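Local structure of lactate racemase (2YJG) at residues A[77-80]-A[81-84]; A[257-260]-A[261-265]. The protein interconverts the D- and L-isomers of lactate, using a nickel pincer cofactor derived from nicotinic acid mononucleotide. All blocks are in the same frame, centred on the assembly; numbering follows the deposited sequence.

Contact 1: residues A[77-80]-A[81-84]; sequences VPSR and ITLP. With SO4 (sulfate ion), chain D.
Ser79 lays its CB against Leu83 CD1, 3.7 Å away, in the first turn of helix 79-91, the helix of a beta-alpha-beta unit between strands 66-71 and 99-104. Pro78, centre of an inverse gamma turn, sits at the N-cap position. Pro78 O accepts two amides: Thr82 N at 3.3 Å lies in the carbonyl plane, while Ile81 N stands above it. Thr82 leans back over this start. With chi1 at 54°, Thr82 OG1 stands between the backbone N and the carbonyl carbon and comes to 3.2 Å from Ser79 CA. Both hydroxyls look to the same carboxylate, Ser79 OG bonding Glu168 OE2 and Thr82 OG1 bonding Glu168 OE1, so the helix start is tied to strand 164-170. The methyl CG2 of Thr82 lies on the Pro78 side, and Ile247 and Val239 back this surface. One turn on, Pro84 has no N-H to offer Arg80 O; its ring CD abuts that oxygen at 3.4 Å instead, and the helix kinks here. Arg80 leads outward, its chain extended from CG to NE, and presents the guanidinium edge to a sulfate also held by Lys117 and Glu122. Arg80 NH2 also donates to Ala118 O, and its bond to sulfate O4, 2.8 Å long, is shorter than the two weak ones from NH1.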
ATOM      1  N   VAL A  77     -13.990  -4.326 -10.789  1.00 21.29           N
ATOM      2  CA  VAL A  77     -13.101  -3.914 -11.866  1.00 20.22           C
ATOM      3  C   VAL A  77     -11.712  -4.599 -11.731  1.00 19.53           C
ATOM      4  O   VAL A  77     -11.051  -4.543 -10.684  1.00 18.84           O
ATOM      5  CB  VAL A  77     -12.961  -2.385 -11.937  1.00 19.05           C
ATOM      6  CG1 VAL A  77     -12.068  -2.002 -13.085  1.00 20.21           C
ATOM      7  CG2 VAL A  77     -14.313  -1.699 -12.028  1.00 19.82           C
ATOM      8  N   PRO A  78     -11.276  -5.304 -12.779  1.00 20.58           N
ATOM      9  CA  PRO A  78     -10.031  -6.048 -12.730  1.00 20.05           C
ATOM     10  C   PRO A  78      -8.844  -5.134 -12.975  1.00 19.16           C
ATOM     11  O   PRO A  78      -8.153  -5.240 -13.984  1.00 18.45           O
ATOM     12  CB  PRO A  78     -10.180  -7.073 -13.851  1.00 20.68           C
ATOM     13  CG  PRO A  78     -11.077  -6.431 -14.837  1.00 20.23           C
ATOM     14  CD  PRO A  78     -11.993  -5.504 -14.055  1.00 21.03           C
ATOM     15  N   SER A  79      -8.603  -4.221 -12.043  1.00 18.74           N
ATOM     16  CA  SER A  79      -7.636  -3.164 -12.298  1.00 18.03           C
ATOM     17  C   SER A  79      -6.177  -3.585 -12.354  1.00 19.00           C
ATOM     18  O   SER A  79      -5.354  -2.841 -12.882  1.00 17.56           O
ATOM     19  CB  SER A  79      -7.835  -2.011 -11.307  1.00 18.85           C
ATOM     20  OG  SER A  79      -9.152  -1.493 -11.366  1.00 17.19           O
ATOM     21  N   ARG A  80      -5.820  -4.737 -11.770  1.00 19.68           N
ATOM     22  CA  ARG A  80      -4.464  -5.251 -11.939  1.00 20.15           C
ATOM     23  C   ARG A  80      -4.140  -5.447 -13.423  1.00 19.68           C
ATOM     24  O   ARG A  80      -3.005  -5.436 -13.820  1.00 19.78           O
ATOM     25  CB  ARG A  80      -4.276  -6.584 -11.174  1.00 21.06           C
ATOM     26  CG  ARG A  80      -4.297  -6.480  -9.685  1.00 24.12           C
ATOM     27  CD  ARG A  80      -4.664  -7.857  -9.035  1.00 27.02           C
ATOM     28  NE  ARG A  80      -4.635  -7.841  -7.555  1.00 30.55           N
ATOM     29  CZ  ARG A  80      -3.533  -7.933  -6.790  1.00 30.88           C
ATOM     30  NH1 ARG A  80      -2.325  -8.017  -7.326  1.00 27.51           N
ATOM     31  NH2 ARG A  80      -3.635  -7.916  -5.455  1.00 33.15           N
ATOM     32  N   ILE A  81      -5.156  -5.688 -14.243  1.00 18.49           N
ATOM     33  CA  ILE A  81      -4.947  -5.891 -15.655  1.00 18.26           C
ATOM     34  C   ILE A  81      -5.065  -4.559 -16.399  1.00 16.72           C
ATOM     35  O   ILE A  81      -4.196  -4.184 -17.201  1.00 14.65           O
ATOM     36  CB  ILE A  81      -5.935  -6.888 -16.220  1.00 19.08           C
ATOM     37  CG1 ILE A  81      -5.660  -8.308 -15.649  1.00 21.57           C
ATOM     38  CG2 ILE A  81      -5.831  -6.832 -17.748  1.00 18.97           C
ATOM     39  CD1 ILE A  81      -6.791  -9.322 -15.878  1.00 23.94           C
ATOM     40  N   THR A  82      -6.107  -3.809 -16.086  1.00 16.15           N
ATOM     41  CA  THR A  82      -6.465  -2.640 -16.884  1.00 15.87           C
ATOM     42  C   THR A  82      -5.602  -1.413 -16.613  1.00 16.64           C
ATOM     43  O   THR A  82      -5.204  -0.743 -17.550  1.00 16.08           O
ATOM     44  CB  THR A  82      -7.938  -2.260 -16.660  1.00 15.57           C
ATOM     45  OG1 THR A  82      -8.163  -2.091 -15.265  1.00 13.57           O
ATOM     46  CG2 THR A  82      -8.888  -3.335 -17.242  1.00 18.75           C
ATOM     47  N   LEU A  83      -5.287  -1.134 -15.347  1.00 17.58           N
ATOM     48  CA  LEU A  83      -4.475   0.059 -15.037  1.00 18.27           C
ATOM     49  C   LEU A  83      -3.071   0.082 -15.671  1.00 18.47           C
ATOM     50  O   LEU A  83      -2.705   1.122 -16.222  1.00 17.29           O
ATOM     51  CB  LEU A  83      -4.427   0.292 -13.544  1.00 18.43           C
ATOM     52  CG  LEU A  83      -5.727   0.881 -12.997  1.00 18.18           C
ATOM     53  CD1 LEU A  83      -5.664   0.942 -11.463  1.00 15.35           C
ATOM     54  CD2 LEU A  83      -6.031   2.336 -13.647  1.00 17.31           C
ATOM     55  N   PRO A  84      -2.301  -1.047 -15.617  1.00 17.76           N
ATOM     56  CA  PRO A  84      -1.002  -0.979 -16.292  1.00 18.52           C
ATOM     57  C   PRO A  84      -1.104  -0.703 -17.786  1.00 17.92           C
ATOM     58  O   PRO A  84      -0.191  -0.090 -18.387  1.00 18.34           O
ATOM     59  CB  PRO A  84      -0.419  -2.359 -16.065  1.00 18.08           C
ATOM     60  CG  PRO A  84      -0.939  -2.792 -14.778  1.00 18.77           C
ATOM     61  CD  PRO A  84      -2.387  -2.266 -14.776  1.00 18.65           C
TER
HETATM   62  S   SO4 D1428       0.192  -8.439  -4.371  1.00 32.19           S
HETATM   63  O1  SO4 D1428       0.566  -8.317  -5.759  1.00 37.57           O
HETATM   64  O2  SO4 D1428       0.833  -9.520  -3.664  1.00 36.44           O
HETATM   65  O3  SO4 D1428       0.441  -7.221  -3.626  1.00 40.70           O
HETATM   66  O4  SO4 D1428      -1.235  -8.621  -4.258  1.00 37.83           O

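Contact 2: residues A[257-260]-A[261-265]; sequences KAHL and KGCEF
Lys257 opens the first turn of alpha-helix 257-270 by accepting Lys261 N on its carbonyl O at 3.1 Å; its own N-H is bonded to His254 ND1, and its side chain leads off away from the next turn. Ala258 repeats the i to i+4 pattern, its O taking Gly262 N, while its methyl rests on Ile236 of strand 233-241. His259 brings the main side-chain meeting. Its CG lies anti to the backbone N (chi1 178°), and Cys263, with SG beside its own N at -70°, turns the sulfur back over one face of the imidazole. Cys263 SG stands 3.5 Å from the centroid of the His259 ring, 22° off the normal and shifted toward the rim, a sulfur-aromatic contact. In the backbone of the same two residues, Cys263 N reaches His259 O at 2.8 Å. The ring also packs on Ile236, Asn238, Ile171 and Arg183, so exchanging His259 for an alanine would probably leave the cysteine sulfur without its aromatic face and open a gap between helix and strand. Leu260 ends the segment: its side chain meets Leu215, and its O accepts Glu264 N at 2.8 Å while Glu264 CG closes on the same oxygen. The chemistry is therefore divided, with backbone bonds fixing the turns and a polarisable sulfur lying on a flat ring on the buried side, whereas Lys257 and Glu264 belong to the exposed side.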
ATOM      1  N   LYS A 257     -20.004   7.546 -26.265  1.00 15.81           N
ATOM      2  CA  LYS A 257     -20.148   6.634 -27.383  1.00 15.83           C
ATOM      3  C   LYS A 257     -19.553   5.260 -27.081  1.00 15.10           C
ATOM      4  O   LYS A 257     -20.101   4.253 -27.526  1.00 13.87           O
ATOM      5  CB  LYS A 257     -19.540   7.236 -28.665  1.00 17.82           C
ATOM      6  CG  LYS A 257     -20.310   8.474 -29.159  1.00 21.22           C
ATOM      7  CD  LYS A 257     -19.609   9.156 -30.362  1.00 27.05           C
ATOM      8  CE  LYS A 257     -20.244  10.481 -30.801  1.00 29.47           C
ATOM      9  NZ  LYS A 257     -20.326  11.378 -29.641  1.00 35.20           N
ATOM     10  N   ALA A 258     -18.392   5.197 -26.396  1.00 13.92           N
ATOM     11  CA  ALA A 258     -17.776   3.919 -26.048  1.00 14.58           C
ATOM     12  C   ALA A 258     -18.632   3.155 -25.029  1.00 14.47           C
ATOM     13  O   ALA A 258     -18.756   1.969 -25.160  1.00 16.39           O
ATOM     14  CB  ALA A 258     -16.318   4.059 -25.538  1.00 14.00           C
ATOM     15  N   HIS A 259     -19.210   3.873 -24.061  1.00 14.73           N
ATOM     16  CA  HIS A 259     -20.105   3.316 -23.048  1.00 14.54           C
ATOM     17  C   HIS A 259     -21.320   2.728 -23.711  1.00 14.99           C
ATOM     18  O   HIS A 259     -21.695   1.582 -23.433  1.00 13.62           O
ATOM     19  CB  HIS A 259     -20.523   4.365 -22.040  1.00 14.90           C
ATOM     20  CG  HIS A 259     -21.492   3.864 -20.990  1.00 15.05           C
ATOM     21  ND1 HIS A 259     -21.181   2.877 -20.053  1.00 13.27           N
ATOM     22  CD2 HIS A 259     -22.763   4.250 -20.712  1.00 12.00           C
ATOM     23  CE1 HIS A 259     -22.228   2.675 -19.275  1.00  9.45           C
ATOM     24  NE2 HIS A 259     -23.197   3.493 -19.648  1.00 16.85           N
ATOM     25  N   LEU A 260     -21.899   3.464 -24.664  1.00 16.20           N
ATOM     26  CA  LEU A 260     -23.075   2.933 -25.364  1.00 16.36           C
ATOM     27  C   LEU A 260     -22.800   1.676 -26.169  1.00 17.11           C
ATOM     28  O   LEU A 260     -23.633   0.722 -26.187  1.00 16.69           O
ATOM     29  CB  LEU A 260     -23.720   4.035 -26.220  1.00 16.91           C
ATOM     30  CG  LEU A 260     -24.370   5.222 -25.530  1.00 19.59           C
ATOM     31  CD1 LEU A 260     -24.987   6.236 -26.551  1.00 22.73           C
ATOM     32  CD2 LEU A 260     -25.508   4.804 -24.538  1.00 22.54           C
ATOM     33  N   LYS A 261     -21.656   1.613 -26.863  1.00 17.50           N
ATOM     34  CA  LYS A 261     -21.302   0.397 -27.594  1.00 17.61           C
ATOM     35  C   LYS A 261     -21.172  -0.790 -26.624  1.00 18.68           C
ATOM     36  O   LYS A 261     -21.636  -1.889 -26.895  1.00 18.71           O
ATOM     37  CB  LYS A 261     -20.017   0.627 -28.427  1.00 20.16           C
ATOM     38  CG  LYS A 261     -19.578  -0.552 -29.235  1.00 22.47           C
ATOM     39  CD  LYS A 261     -20.638  -1.044 -30.275  1.00 27.55           C
ATOM     40  CE  LYS A 261     -20.706  -2.617 -30.281  1.00 30.69           C
ATOM     41  NZ  LYS A 261     -21.513  -3.236 -29.136  1.00 23.23           N
ATOM     42  N   GLY A 262     -20.623  -0.539 -25.445  1.00 16.28           N
ATOM     43  CA  GLY A 262     -20.588  -1.571 -24.413  1.00 16.59           C
ATOM     44  C   GLY A 262     -21.963  -1.978 -23.898  1.00 15.24           C
ATOM     45  O   GLY A 262     -22.257  -3.182 -23.696  1.00 15.35           O
ATOM     46  N   CYS A 263     -22.822  -1.010 -23.712  1.00 15.39           N
ATOM     47  CA  CYS A 263     -24.193  -1.284 -23.214  1.00 14.79           C
ATOM     48  C   CYS A 263     -24.963  -2.038 -24.256  1.00 15.43           C
ATOM     49  O   CYS A 263     -25.786  -2.908 -23.915  1.00 13.48           O
ATOM     50  CB  CYS A 263     -24.921   0.021 -22.867  1.00 16.22           C
ATOM     51  SG  CYS A 263     -24.285   0.877 -21.391  1.00 16.90           S
ATOM     52  N   GLU A 264     -24.717  -1.724 -25.536  1.00 15.26           N
ATOM     53  CA  GLU A 264     -25.385  -2.466 -26.589  1.00 17.07           C
ATOM     54  C   GLU A 264     -24.956  -3.921 -26.507  1.00 15.54           C
ATOM     55  O   GLU A 264     -25.769  -4.791 -26.656  1.00 15.28           O
ATOM     56  CB  GLU A 264     -25.132  -1.906 -28.002  1.00 17.37           C
ATOM     57  CG  GLU A 264     -25.743  -0.544 -28.218  1.00 20.57           C
ATOM     58  CD  GLU A 264     -25.127   0.174 -29.426  1.00 24.17           C
ATOM     59  OE1 GLU A 264     -24.163  -0.336 -30.042  1.00 30.67           O
ATOM     60  OE2 GLU A 264     -25.626   1.234 -29.759  1.00 30.66           O
ATOM     61  N   PHE A 265     -23.686  -4.183 -26.291  1.00 16.35           N
ATOM     62  CA  PHE A 265     -23.186  -5.534 -26.174  1.00 16.14           C
ATOM     63  C   PHE A 265     -23.881  -6.257 -24.967  1.00 15.52           C
ATOM     64  O   PHE A 265     -24.395  -7.375 -25.085  1.00 15.75           O
ATOM     65  CB  PHE A 265     -21.647  -5.534 -26.077  1.00 17.39           C
ATOM     66  CG  PHE A 265     -21.052  -6.900 -25.869  1.00 17.74           C
ATOM     67  CD1 PHE A 265     -21.003  -7.817 -26.896  1.00 20.34           C
ATOM     68  CD2 PHE A 265     -20.562  -7.275 -24.641  1.00 21.85           C
ATOM     69  CE1 PHE A 265     -20.499  -9.080 -26.670  1.00 23.51           C
ATOM     70  CE2 PHE A 265     -20.024  -8.546 -24.448  1.00 22.27           C
ATOM     71  CZ  PHE A 265     -20.001  -9.424 -25.463  1.00 22.26           C
TER

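Overall arrangement
Contact 1 closes well before contact 2 opens: helix 79-91 is the crossover between strands 66-71 and 99-104, whereas helix 257-270 follows strand 247-253, outermost in the mixed sheet within this chain. Their centres are 20 Å apart and their nearest atoms about 12 Å, so they do not touch. The mixed six-stranded sheet relates them. On strand 233-241, Leu237 and Val239 meet residues 77-84, while Ile236 and Asn238 meet residues 257-260, which places the two helices on opposite faces. Both lie near the probable cofactor site: the side chain of Lys184, which probably carries the cofactor covalently, is about 10 Å from that of Val77 and about 7 Å from that of His259.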